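Putative cathepsin d (Ixodes ricinus, PDB 5N7Q) probably cleaves proteins as a pepsin-like aspartic endopeptidase of the A1 family, here in its mature form in complex with the inhibitor pepstatin A. Local coordinates at residues Q29-I34 and P120-L125; G38-W43 and G126-S131; R73-V78 and G86-D91; G96-S101 and D142-Q147; K194-F199 and E223-T228. One frame throughout, in Å; residues are numbered along the deposited sequence.

Interaction 1. Residues Q29-I34 and P120-L125; sequences QDFQVI and PFDGIL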
# COMPACT_ATOMS: atom_id res chain seq x y z
N GLN A 29 19.93 -9.91 -9.64
CA GLN A 29 20.06 -9.86 -8.19
C GLN A 29 18.66 -9.79 -7.60
O GLN A 29 17.88 -8.91 -7.98
CB GLN A 29 20.86 -8.66 -7.75
CG GLN A 29 22.29 -8.68 -8.31
CD GLN A 29 23.06 -7.42 -7.97
OE1 GLN A 29 22.98 -6.91 -6.84
NE2 GLN A 29 23.85 -6.93 -8.92
N ASP A 30 18.36 -10.68 -6.68
CA ASP A 30 16.97 -10.88 -6.20
C ASP A 30 16.67 -10.10 -4.91
O ASP A 30 17.49 -10.02 -4.01
CB ASP A 30 16.71 -12.35 -5.99
CG ASP A 30 16.69 -13.15 -7.27
OD1 ASP A 30 16.31 -12.63 -8.33
OD2 ASP A 30 17.06 -14.35 -7.21
N PHE A 31 15.45 -9.55 -4.84
CA PHE A 31 14.97 -8.79 -3.68
C PHE A 31 13.50 -9.05 -3.44
O PHE A 31 12.80 -9.63 -4.29
CB PHE A 31 15.13 -7.28 -3.92
CG PHE A 31 16.55 -6.89 -4.28
CD1 PHE A 31 17.01 -6.92 -5.60
CD2 PHE A 31 17.42 -6.51 -3.28
CE1 PHE A 31 18.34 -6.61 -5.88
CE2 PHE A 31 18.73 -6.20 -3.56
CZ PHE A 31 19.18 -6.25 -4.86
N GLN A 32 13.07 -8.63 -2.26
CA GLN A 32 11.65 -8.56 -1.90
C GLN A 32 11.30 -7.13 -1.66
O GLN A 32 12.02 -6.41 -0.96
CB GLN A 32 11.37 -9.37 -0.65
CG GLN A 32 11.68 -10.85 -0.82
CD GLN A 32 10.70 -11.55 -1.72
OE1 GLN A 32 9.56 -11.12 -1.86
NE2 GLN A 32 11.14 -12.66 -2.34
N VAL A 33 10.17 -6.68 -2.21
CA VAL A 33 9.75 -5.27 -2.03
C VAL A 33 8.27 -5.19 -1.73
O VAL A 33 7.50 -6.02 -2.15
CB VAL A 33 10.04 -4.41 -3.28
CG1 VAL A 33 11.54 -4.26 -3.47
CG2 VAL A 33 9.42 -4.96 -4.56
N ILE A 34 7.90 -4.15 -0.99
CA ILE A 34 6.49 -3.82 -0.83
C ILE A 34 6.08 -3.01 -2.07
O ILE A 34 6.79 -2.06 -2.46
CB ILE A 34 6.21 -3.18 0.55
CG1 ILE A 34 4.72 -2.86 0.71
CG2 ILE A 34 7.07 -1.97 0.84
CD1 ILE A 34 4.32 -2.73 2.17
N PRO A 120 10.66 -7.73 6.56
CA PRO A 120 11.02 -8.92 5.81
C PRO A 120 11.37 -8.57 4.36
O PRO A 120 11.98 -9.39 3.64
CB PRO A 120 9.74 -9.75 5.86
CG PRO A 120 8.65 -8.75 5.94
CD PRO A 120 9.20 -7.65 6.79
N PHE A 121 10.99 -7.38 3.93
CA PHE A 121 11.30 -6.89 2.60
C PHE A 121 12.56 -6.03 2.64
O PHE A 121 12.94 -5.51 3.70
CB PHE A 121 10.11 -6.14 2.00
CG PHE A 121 9.54 -5.07 2.90
CD1 PHE A 121 10.12 -3.82 2.95
CD2 PHE A 121 8.44 -5.34 3.72
CE1 PHE A 121 9.61 -2.82 3.76
CE2 PHE A 121 7.93 -4.35 4.55
CZ PHE A 121 8.51 -3.08 4.57
N ASP A 122 13.17 -5.89 1.47
CA ASP A 122 14.41 -5.11 1.31
C ASP A 122 14.16 -3.68 0.94
O ASP A 122 15.00 -2.84 1.22
CB ASP A 122 15.28 -5.76 0.25
CG ASP A 122 15.52 -7.23 0.54
OD1 ASP A 122 16.00 -7.57 1.64
OD2 ASP A 122 15.10 -8.08 -0.28
N GLY A 123 13.04 -3.39 0.32
CA GLY A 123 12.78 -2.03 -0.11
C GLY A 123 11.36 -1.85 -0.56
O GLY A 123 10.49 -2.67 -0.29
N ILE A 124 11.13 -0.73 -1.24
CA ILE A 124 9.78 -0.31 -1.61
C ILE A 124 9.76 -0.04 -3.11
O ILE A 124 10.71 0.52 -3.63
CB ILE A 124 9.35 0.96 -0.87
CG1 ILE A 124 9.36 0.70 0.66
CG2 ILE A 124 7.99 1.47 -1.38
CD1 ILE A 124 9.05 1.90 1.53
N LEU A 125 8.70 -0.48 -3.78
CA LEU A 125 8.49 -0.21 -5.20
C LEU A 125 7.21 0.59 -5.30
O LEU A 125 6.07 0.05 -5.15
CB LEU A 125 8.43 -1.52 -6.01
CG LEU A 125 8.44 -1.39 -7.54
CD1 LEU A 125 8.95 -2.70 -8.18
CD2 LEU A 125 7.07 -1.02 -8.08
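D122 reaches alongside strand 29-34 with one carboxylate oxygen: its OD2 takes the backbone N of Q32 at 2.9 Å, almost straight at 172°. With CG beside its own backbone N and opposite its carbonyl carbon (chi1 -53°), the carboxylate is brought back to the strand, standing nearly perpendicular to the F31 ring and meeting that ring at its edge. The same oxygen is also hydrogen-bonded to H58 ND1, so two partners hold one buried oxygen. In return D122 N donates to Q32 O at 2.7 Å, and from there the chains run on as parallel strands, I34 N bonding to G123 O and L125 N to I34 O at 2.8 Å.

I34 carries the apolar side. In the modelled conformer its CG2 branch lies over one face of the F121 ring, 4.1 Å from the centroid, and presses on I124 CG1 at 3.5 Å, the two isoleucines lying alongside and pointing the same way. On the other face V33 CG2 meets L125 CB at 3.9 Å. An aspartate thus stands in for a strand partner where parallel pairing has not yet begun, probably favouring its charged form, while I34 and I124 pack against a side chain of the bound pepstatin.

Interaction 2. Residues G38-W43 and G126-S131; sequences GSANLW and GLAYPS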
# COMPACT_ATOMS: atom_id res chain seq x y z
N GLY A 38 1.06 4.28 -2.49
CA GLY A 38 1.25 5.57 -1.83
C GLY A 38 2.57 6.26 -1.97
O GLY A 38 2.81 7.24 -1.30
N SER A 39 3.43 5.77 -2.88
CA SER A 39 4.69 6.41 -3.17
C SER A 39 5.09 6.04 -4.59
O SER A 39 4.45 5.18 -5.18
CB SER A 39 5.77 6.02 -2.16
OG SER A 39 6.18 4.67 -2.32
N ALA A 40 6.09 6.73 -5.14
CA ALA A 40 6.43 6.60 -6.57
C ALA A 40 7.86 6.12 -6.85
O ALA A 40 8.19 5.91 -8.01
CB ALA A 40 6.15 7.89 -7.33
N ASN A 41 8.67 5.91 -5.81
CA ASN A 41 10.09 5.57 -5.98
C ASN A 41 10.36 4.10 -5.72
O ASN A 41 9.70 3.48 -4.86
CB ASN A 41 10.95 6.40 -5.03
CG ASN A 41 11.00 7.85 -5.43
OD1 ASN A 41 10.10 8.60 -5.12
ND2 ASN A 41 12.05 8.24 -6.17
N LEU A 42 11.34 3.56 -6.44
CA LEU A 42 11.92 2.25 -6.15
C LEU A 42 13.23 2.45 -5.40
O LEU A 42 14.08 3.24 -5.83
CB LEU A 42 12.20 1.49 -7.44
CG LEU A 42 12.94 0.14 -7.34
CD1 LEU A 42 12.27 -0.91 -6.49
CD2 LEU A 42 13.14 -0.32 -8.76
N TRP A 43 13.42 1.72 -4.30
CA TRP A 43 14.75 1.71 -3.65
C TRP A 43 15.03 0.37 -3.00
O TRP A 43 14.12 -0.37 -2.66
CB TRP A 43 14.93 2.85 -2.65
CG TRP A 43 14.01 2.81 -1.46
CD1 TRP A 43 12.79 3.46 -1.34
CD2 TRP A 43 14.18 2.06 -0.27
NE1 TRP A 43 12.22 3.16 -0.15
CE2 TRP A 43 13.02 2.27 0.52
CE3 TRP A 43 15.16 1.18 0.20
CZ2 TRP A 43 12.87 1.70 1.79
CZ3 TRP A 43 15.00 0.61 1.46
CH2 TRP A 43 13.85 0.86 2.22
N GLY A 126 7.37 1.88 -5.52
CA GLY A 126 6.21 2.77 -5.58
C GLY A 126 5.43 2.67 -6.88
O GLY A 126 6.00 2.55 -7.95
N LEU A 127 4.10 2.72 -6.76
CA LEU A 127 3.13 2.59 -7.83
C LEU A 127 2.20 3.80 -7.94
O LEU A 127 1.18 3.75 -8.68
CB LEU A 127 2.31 1.31 -7.65
CG LEU A 127 3.06 -0.02 -7.79
CD1 LEU A 127 2.16 -1.15 -7.33
CD2 LEU A 127 3.50 -0.23 -9.24
N ALA A 128 2.58 4.90 -7.30
CA ALA A 128 1.83 6.16 -7.38
C ALA A 128 2.19 6.90 -8.66
O ALA A 128 2.99 6.42 -9.47
CB ALA A 128 2.10 7.02 -6.15
N TYR A 129 1.56 8.04 -8.87
CA TYR A 129 1.82 8.84 -10.07
C TYR A 129 3.22 9.43 -10.05
O TYR A 129 3.77 9.72 -8.99
CB TYR A 129 0.80 9.97 -10.17
CG TYR A 129 -0.57 9.53 -10.69
CD1 TYR A 129 -0.84 9.53 -12.07
CD2 TYR A 129 -1.58 9.14 -9.81
CE1 TYR A 129 -2.11 9.13 -12.54
CE2 TYR A 129 -2.82 8.75 -10.27
CZ TYR A 129 -3.08 8.78 -11.65
OH TYR A 129 -4.35 8.41 -12.10
N PRO A 130 3.78 9.68 -11.23
CA PRO A 130 5.16 10.17 -11.26
C PRO A 130 5.32 11.60 -10.77
O PRO A 130 6.45 12.01 -10.46
CB PRO A 130 5.52 10.09 -12.76
CG PRO A 130 4.17 10.14 -13.47
CD PRO A 130 3.28 9.36 -12.57
N SER A 131 4.23 12.36 -10.72
CA SER A 131 4.27 13.71 -10.18
C SER A 131 4.87 13.77 -8.77
O SER A 131 5.47 14.78 -8.42
CB SER A 131 2.87 14.29 -10.16
OG SER A 131 2.03 13.49 -9.31
O HOH W 1 8.59 2.93 -8.83
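The backbones of G38-W43 and G126-S131 meet at an open angle and come closest where A40 CA lies 4.0 Å from G126 CA, tied by A128 N donating to S39 O at 2.8 Å and G126 N donating to N41 O at 2.9 Å. G126 suits this pinch because it has no side chain: its CA sits 3.0 Å from S39 O, where a beta carbon would collide with the facing backbone.

Small residues fill the rest. A128 CB points at the facing chain and lies 3.1 Å from S39 O, while A40 CB rests 3.4 Å from Y129 O; A40 CB and A128 CB are themselves 4.3 Å apart. S39 keeps OG between its backbone N and carbonyl carbon (chi1 71°), and this hydroxyl is hydrogen-bonded to D36 OD2, the predicted catalytic aspartate. A water donates to both A40 O and G126 O and so bridges the two carbonyls.

The chemistry is therefore almost wholly that of the main chain: amides, carbonyls and one water hold the loop that carries G38 and leads from the D-T-G motif of aspartic peptidases into strand 42-45, with S39 as a second-shell partner of the aspartate.

Interaction 3. Residues R73-V78 and G86-D91; sequences RNFTIV and GFISKD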
# COMPACT_ATOMS: atom_id res chain seq x y z
N ARG A 73 22.82 11.11 -8.13
CA ARG A 73 22.10 12.14 -7.40
C ARG A 73 21.68 11.64 -6.03
O ARG A 73 21.25 10.51 -5.90
CB ARG A 73 20.84 12.57 -8.13
CG ARG A 73 21.09 13.48 -9.32
CD ARG A 73 19.80 13.72 -10.09
NE ARG A 73 19.39 12.51 -10.77
CZ ARG A 73 18.17 12.26 -11.26
NH1 ARG A 73 17.18 13.15 -11.14
NH2 ARG A 73 17.94 11.11 -11.87
N ASN A 74 21.81 12.48 -5.03
CA ASN A 74 21.25 12.18 -3.73
C ASN A 74 19.72 12.06 -3.80
O ASN A 74 19.05 12.75 -4.58
CB ASN A 74 21.61 13.27 -2.71
CG ASN A 74 21.37 12.83 -1.27
OD1 ASN A 74 22.10 11.99 -0.75
ND2 ASN A 74 20.36 13.40 -0.63
N PHE A 75 19.17 11.18 -2.98
CA PHE A 75 17.71 11.11 -2.83
C PHE A 75 17.37 10.93 -1.35
O PHE A 75 18.12 10.32 -0.60
CB PHE A 75 17.07 10.03 -3.69
CG PHE A 75 17.13 8.65 -3.09
CD1 PHE A 75 18.26 7.87 -3.21
CD2 PHE A 75 16.04 8.13 -2.39
CE1 PHE A 75 18.33 6.60 -2.63
CE2 PHE A 75 16.09 6.87 -1.82
CZ PHE A 75 17.24 6.11 -1.93
N THR A 76 16.23 11.49 -0.96
CA THR A 76 15.71 11.33 0.40
C THR A 76 14.20 11.22 0.30
O THR A 76 13.55 11.97 -0.42
CB THR A 76 16.12 12.48 1.34
OG1 THR A 76 15.74 12.15 2.69
CG2 THR A 76 15.51 13.81 0.92
N ILE A 77 13.66 10.26 1.04
CA ILE A 77 12.20 10.07 1.04
C ILE A 77 11.74 9.91 2.46
O ILE A 77 12.38 9.19 3.26
CB ILE A 77 11.73 8.84 0.22
CG1 ILE A 77 12.44 8.76 -1.13
CG2 ILE A 77 10.22 8.89 0.00
CD1 ILE A 77 12.18 7.49 -1.91
N VAL A 78 10.62 10.56 2.76
CA VAL A 78 9.99 10.49 4.06
C VAL A 78 8.65 9.77 3.90
O VAL A 78 7.83 10.18 3.09
CB VAL A 78 9.77 11.92 4.60
CG1 VAL A 78 9.16 11.89 5.99
CG2 VAL A 78 11.09 12.66 4.67
N GLY A 86 19.95 7.99 0.10
CA GLY A 86 21.09 7.37 -0.56
C GLY A 86 21.34 8.08 -1.88
O GLY A 86 21.10 9.29 -1.97
N PHE A 87 21.70 7.33 -2.92
CA PHE A 87 21.93 7.89 -4.25
C PHE A 87 21.25 7.07 -5.32
O PHE A 87 21.02 5.87 -5.15
CB PHE A 87 23.45 7.99 -4.53
CG PHE A 87 24.16 6.67 -4.52
CD1 PHE A 87 24.64 6.13 -3.32
CD2 PHE A 87 24.32 5.94 -5.68
CE1 PHE A 87 25.28 4.90 -3.31
CE2 PHE A 87 24.96 4.71 -5.67
CZ PHE A 87 25.44 4.19 -4.49
N ILE A 88 20.97 7.72 -6.45
CA ILE A 88 20.27 7.08 -7.55
C ILE A 88 21.23 6.29 -8.45
O ILE A 88 22.39 6.73 -8.70
CB ILE A 88 19.53 8.13 -8.41
CG1 ILE A 88 18.49 8.87 -7.56
CG2 ILE A 88 18.86 7.48 -9.62
CD1 ILE A 88 17.33 8.02 -7.08
N SER A 89 20.77 5.14 -8.93
CA SER A 89 21.44 4.36 -10.00
C SER A 89 20.36 3.92 -10.98
O SER A 89 19.18 4.19 -10.77
CB SER A 89 22.18 3.16 -9.41
OG SER A 89 23.26 3.61 -8.58
N LYS A 90 20.76 3.29 -12.07
CA LYS A 90 19.81 2.80 -13.08
C LYS A 90 20.20 1.42 -13.52
O LYS A 90 21.39 1.13 -13.70
CB LYS A 90 19.83 3.79 -14.25
CG LYS A 90 18.86 3.58 -15.40
CD LYS A 90 18.62 4.89 -16.21
CE LYS A 90 19.91 5.49 -16.77
NZ LYS A 90 19.67 6.62 -17.73
N ASP A 91 19.23 0.53 -13.70
CA ASP A 91 19.53 -0.84 -14.12
C ASP A 91 18.24 -1.47 -14.64
O ASP A 91 17.16 -0.85 -14.56
CB ASP A 91 20.14 -1.66 -12.97
CG ASP A 91 21.13 -2.71 -13.44
OD1 ASP A 91 20.96 -3.19 -14.59
OD2 ASP A 91 22.03 -3.08 -12.68
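F75 lays its ring over the backbone of G86, whose N stands 3.4 Å above one face and toward the rim. The ring is brought there by a CG set between the backbone N and the carbonyl carbon (chi1 82°), which folds the aromatic back across the neighbouring strand. Glycine suits the spot, since a beta carbon at G86 would press tightly on F75 CE1. Beside it, I88 CD1 touches F75 CB at 3.9 Å, the two side chains crossing at about a right angle, so a branched aliphatic fills the flank of the ring.

Three backbone bonds join the two segments. F75 and G86 form a hydrogen-bonded antiparallel pair, F75 N giving to G86 O at 2.9 Å and G86 N to F75 O at 3.0 Å, and I88 N donates to R73 O at 2.9 Å. That carbonyl also receives a CA-H contact from F87 CA at 3.2 Å. At the outer end the R73 side chain only skirts that of I88, and its guanidinium is engaged in a salt bridge with D71.

The pair belongs to the hairpin of strands 69-79 and 82-95, the flap of pepsin-like enzymes. Strand 103-112 lies alongside strand 82-95, receiving F87 on L109, and towards the hairpin tip V78 bonds to the bound inhibitor.

Interaction 4. Residues G96-S101 and D142-Q147; sequences GSAKVS and DNMMKQ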
# COMPACT_ATOMS: atom_id res chain seq x y z
N GLY A 96 8.18 -10.68 -12.73
CA GLY A 96 7.80 -11.86 -13.51
C GLY A 96 8.61 -11.90 -14.79
O GLY A 96 9.85 -11.77 -14.74
N SER A 97 7.94 -12.05 -15.93
CA SER A 97 8.62 -12.09 -17.23
C SER A 97 8.80 -10.71 -17.86
O SER A 97 9.31 -10.60 -18.98
CB SER A 97 7.87 -13.04 -18.19
OG SER A 97 6.63 -12.48 -18.55
N ALA A 98 8.41 -9.65 -17.15
CA ALA A 98 8.61 -8.29 -17.65
C ALA A 98 10.05 -7.87 -17.39
O ALA A 98 10.52 -8.00 -16.28
CB ALA A 98 7.66 -7.31 -16.99
N LYS A 99 10.70 -7.36 -18.43
CA LYS A 99 12.07 -6.83 -18.35
C LYS A 99 12.00 -5.34 -18.60
O LYS A 99 11.80 -4.89 -19.73
CB LYS A 99 12.97 -7.46 -19.41
CG LYS A 99 12.95 -8.97 -19.43
CD LYS A 99 13.98 -9.59 -18.51
CE LYS A 99 14.13 -11.09 -18.79
NZ LYS A 99 15.52 -11.56 -18.58
N VAL A 100 12.16 -4.58 -17.53
CA VAL A 100 11.97 -3.13 -17.58
C VAL A 100 13.36 -2.53 -17.65
O VAL A 100 14.06 -2.43 -16.64
CB VAL A 100 11.23 -2.61 -16.33
CG1 VAL A 100 10.93 -1.12 -16.49
CG2 VAL A 100 9.96 -3.42 -16.08
N SER A 101 13.76 -2.15 -18.85
CA SER A 101 15.07 -1.53 -19.08
C SER A 101 15.22 -0.12 -18.49
O SER A 101 14.25 0.65 -18.38
CB SER A 101 15.39 -1.49 -20.58
OG SER A 101 15.47 -2.80 -21.12
N ASP A 142 5.32 3.43 -14.87
CA ASP A 142 5.45 4.38 -15.96
C ASP A 142 6.46 3.93 -17.03
O ASP A 142 6.25 4.10 -18.24
CB ASP A 142 5.90 5.72 -15.39
CG ASP A 142 4.75 6.48 -14.81
OD1 ASP A 142 4.25 6.06 -13.74
OD2 ASP A 142 4.32 7.46 -15.43
N ASN A 143 7.56 3.35 -16.56
CA ASN A 143 8.58 2.80 -17.46
C ASN A 143 8.05 1.58 -18.25
O ASN A 143 8.29 1.47 -19.46
CB ASN A 143 9.83 2.44 -16.64
CG ASN A 143 11.11 2.62 -17.41
OD1 ASN A 143 11.13 3.18 -18.51
ND2 ASN A 143 12.20 2.13 -16.84
N MET A 144 7.27 0.72 -17.60
CA MET A 144 6.56 -0.36 -18.28
C MET A 144 5.66 0.19 -19.38
O MET A 144 5.68 -0.32 -20.52
CB MET A 144 5.75 -1.18 -17.29
CG MET A 144 6.61 -2.00 -16.35
SD MET A 144 5.68 -2.81 -15.05
CE MET A 144 5.26 -4.35 -15.84
N MET A 145 4.88 1.22 -19.08
CA MET A 145 4.01 1.83 -20.08
C MET A 145 4.80 2.43 -21.24
O MET A 145 4.45 2.22 -22.41
CB MET A 145 3.13 2.91 -19.47
CG MET A 145 2.07 2.36 -18.53
SD MET A 145 0.86 3.62 -18.10
CE MET A 145 1.93 4.85 -17.38
N LYS A 146 5.86 3.16 -20.92
CA LYS A 146 6.73 3.74 -21.97
C LYS A 146 7.29 2.68 -22.91
O LYS A 146 7.36 2.89 -24.13
CB LYS A 146 7.88 4.51 -21.32
CG LYS A 146 7.54 5.90 -20.85
CD LYS A 146 8.71 6.54 -20.12
CE LYS A 146 8.43 7.96 -19.61
NZ LYS A 146 7.17 8.12 -18.82
N GLN A 147 7.65 1.52 -22.35
CA GLN A 147 8.20 0.41 -23.13
C GLN A 147 7.13 -0.49 -23.77
O GLN A 147 7.47 -1.52 -24.37
CB GLN A 147 9.16 -0.39 -22.24
CG GLN A 147 10.35 0.48 -21.82
CD GLN A 147 11.28 -0.17 -20.81
OE1 GLN A 147 11.59 -1.34 -20.91
NE2 GLN A 147 11.79 0.63 -19.87
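V100 packs against the helix 142-146 with both methyls in use, and this is the tight part of the contact. Its CG1, anti to the backbone N (chi1 -174°), lies 3.5 Å from N143 ND2 and also meets the N143 beta carbon, while CG2 sits 3.6 Å from M144 CG, the valine and the methionine crossing at about a right angle. Further along, M144 bends at its last torsion (chi3 89°), carrying the terminal methyl CE round to A98 CB at 4.0 Å. A flexible thioether suits this place because it can follow the strand to a small alanine, and Y6 of strand 6-13 touches both residues.

Towards solvent the contact turns polar and looser, with exposed S101 and partly exposed Q147. The glutamine chain runs extended beyond CG from the end of the helix and sets its amide against the backbone of S101: OE1 accepts from S101 N at 3.1 Å, in the carbonyl plane and on a lone pair, while NE2 returns a bond to S101 O at 2.9 Å. The second bond is less flat, with the acceptor 21° out of the amide plane. N143 ND2 adds a weak bond to that same S101 O, although its stronger partner is Q103 OE1, and Q147 NE2 makes a further weak bond to N143 OD1. K99 turns away from the helix.

Donor and acceptor of one primary amide thus match the NH and CO of a single strand residue, as a neighbouring strand would, so a helix crossing almost perpendicularly can satisfy the strand end while M144 packs on V100 and A98.

Interaction 5. Residues K194-F199 and E223-T228; sequences KGYWQF and EAIADT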
# COMPACT_ATOMS: atom_id res chain seq x y z
N LYS A 194 -3.82 14.04 -9.18
CA LYS A 194 -2.92 12.97 -9.64
C LYS A 194 -1.57 13.04 -8.92
O LYS A 194 -0.72 13.86 -9.24
CB LYS A 194 -2.77 13.00 -11.15
CG LYS A 194 -4.05 12.59 -11.88
CD LYS A 194 -4.00 12.96 -13.36
CE LYS A 194 -2.83 12.34 -14.07
NZ LYS A 194 -2.94 12.40 -15.57
N GLY A 195 -1.40 12.17 -7.91
CA GLY A 195 -0.17 12.14 -7.11
C GLY A 195 -0.22 10.82 -6.38
O GLY A 195 0.32 9.79 -6.85
N TYR A 196 -0.94 10.82 -5.26
CA TYR A 196 -1.53 9.59 -4.78
C TYR A 196 -2.64 9.18 -5.75
O TYR A 196 -3.06 9.95 -6.63
CB TYR A 196 -2.13 9.76 -3.38
CG TYR A 196 -1.19 10.31 -2.31
CD1 TYR A 196 -0.03 9.65 -1.96
CD2 TYR A 196 -1.54 11.45 -1.59
CE1 TYR A 196 0.82 10.15 -0.98
CE2 TYR A 196 -0.71 11.95 -0.58
CZ TYR A 196 0.47 11.29 -0.28
OH TYR A 196 1.29 11.80 0.72
N TRP A 197 -3.12 7.97 -5.56
CA TRP A 197 -4.34 7.50 -6.21
C TRP A 197 -5.53 8.02 -5.41
O TRP A 197 -6.06 7.34 -4.53
CB TRP A 197 -4.33 5.99 -6.32
CG TRP A 197 -3.39 5.50 -7.38
CD1 TRP A 197 -2.07 5.13 -7.24
CD2 TRP A 197 -3.71 5.32 -8.77
NE1 TRP A 197 -1.57 4.73 -8.46
CE2 TRP A 197 -2.56 4.81 -9.40
CE3 TRP A 197 -4.88 5.50 -9.53
CZ2 TRP A 197 -2.53 4.50 -10.75
CZ3 TRP A 197 -4.86 5.21 -10.85
CH2 TRP A 197 -3.69 4.68 -11.46
N GLN A 198 -5.86 9.29 -5.64
CA GLN A 198 -6.76 10.08 -4.80
C GLN A 198 -8.11 10.29 -5.48
O GLN A 198 -8.17 10.46 -6.70
CB GLN A 198 -6.10 11.42 -4.49
CG GLN A 198 -6.81 12.27 -3.43
CD GLN A 198 -5.97 13.45 -2.99
OE1 GLN A 198 -4.74 13.35 -2.86
NE2 GLN A 198 -6.63 14.57 -2.77
N PHE A 199 -9.17 10.30 -4.68
CA PHE A 199 -10.54 10.42 -5.20
C PHE A 199 -11.47 10.92 -4.12
O PHE A 199 -11.11 10.98 -2.95
CB PHE A 199 -11.03 9.07 -5.76
CG PHE A 199 -10.81 7.93 -4.82
CD1 PHE A 199 -11.77 7.61 -3.86
CD2 PHE A 199 -9.62 7.21 -4.83
CE1 PHE A 199 -11.55 6.58 -2.96
CE2 PHE A 199 -9.42 6.18 -3.93
CZ PHE A 199 -10.37 5.87 -2.99
N GLU A 223 -12.09 13.47 0.86
CA GLU A 223 -11.08 12.96 -0.10
C GLU A 223 -10.43 11.73 0.54
O GLU A 223 -10.32 11.63 1.77
CB GLU A 223 -9.99 14.02 -0.45
CG GLU A 223 -10.36 15.19 -1.39
CD GLU A 223 -10.43 14.86 -2.90
OE1 GLU A 223 -9.37 14.82 -3.66
OE2 GLU A 223 -11.59 14.73 -3.36
N ALA A 224 -9.98 10.80 -0.30
CA ALA A 224 -9.32 9.58 0.14
C ALA A 224 -8.29 9.15 -0.90
O ALA A 224 -8.32 9.58 -2.04
CB ALA A 224 -10.32 8.44 0.31
N ILE A 225 -7.40 8.25 -0.50
CA ILE A 225 -6.47 7.57 -1.43
C ILE A 225 -6.56 6.07 -1.23
O ILE A 225 -6.90 5.60 -0.12
CB ILE A 225 -4.99 8.08 -1.28
CG1 ILE A 225 -4.34 7.57 0.02
CG2 ILE A 225 -4.97 9.62 -1.33
CD1 ILE A 225 -2.86 7.90 0.16
N ALA A 226 -6.22 5.32 -2.26
CA ALA A 226 -6.08 3.87 -2.16
C ALA A 226 -4.60 3.54 -2.05
O ALA A 226 -3.85 3.79 -2.97
CB ALA A 226 -6.69 3.20 -3.37
N ASP A 227 -4.17 3.05 -0.89
CA ASP A 227 -2.74 2.88 -0.59
C ASP A 227 -2.41 1.48 -0.11
O ASP A 227 -2.59 1.16 1.07
CB ASP A 227 -2.26 3.89 0.43
CG ASP A 227 -0.79 3.82 0.65
OD1 ASP A 227 -0.09 3.06 -0.06
OD2 ASP A 227 -0.29 4.57 1.53
N THR A 228 -1.90 0.66 -1.02
CA THR A 228 -1.48 -0.70 -0.68
C THR A 228 -0.36 -0.78 0.36
O THR A 228 -0.16 -1.83 0.95
CB THR A 228 -1.02 -1.43 -1.94
OG1 THR A 228 0.05 -0.70 -2.54
CG2 THR A 228 -2.13 -1.58 -2.96
O HOH W 2 -2.29 6.26 -3.35
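Backbone hydrogen bonds define the pairing. F199 and A224 form a hydrogen-bonded antiparallel pair, with F199 N to A224 O and A224 N to F199 O both at 2.9 Å, and A226 N adds a bond to W197 O at 3.0 Å. Q198 and I225 are the non-hydrogen-bonded pair between them. W197, the centre of an inverse gamma turn, also uses its N: a water accepts from it and donates to A226 O.

One side-chain bond across the contact is polar. In the modelled conformer of E223, Q198 NE2 donates to E223 OE1 at 2.9 Å, the oxygen lying in the amide plane and using its anti lone pair, while the amide and carboxylate planes stand 64° apart. The extended glutamine meets a glutamate bent at chi2 (-78°), and OE1 is also bound by T192 OG1, so two partners share it.

Apolar packing covers both faces. I225 CG2 presses on Y196 CB at 3.5 Å and its CD1 lies over one face of the tyrosine ring, 4.1 Å from the centroid. On the other face the F199 ring leans over the strand, touching the methyls of A224 and A226; alanines are small enough to leave room for it.

The strand thereby delivers D227, predicted to be catalytic and bonded through OD2 to pepstatin, whose backbone Y196 OH also binds, into the D-T-G loop characteristic of the C-terminal half of a pepsin-like peptidase.

Overall arrangement
Interactions 1, 2 and 5 are buried and gather round the active site, whereas 3 and 4 are only partly buried, about 20 Å from the chain centre. Interactions 1 and 2 share strand 123-126, and I124 O meets W43 N at 3.0 Å where they join; interaction 2 in turn touches interaction 5, with L127 O 2.9 Å from W197 NE1, and so links the two catalytic halves. Interaction 3 packs on interaction 2 through I77 and N41. Main-chain bonds and small residues dominate interaction 2, while interactions 1 and 5 add aliphatic and aromatic packing to strand pairing; an aromatic over glycine marks interaction 3, and interaction 4, the sole strand-to-helix contact, relies on side-chain amides.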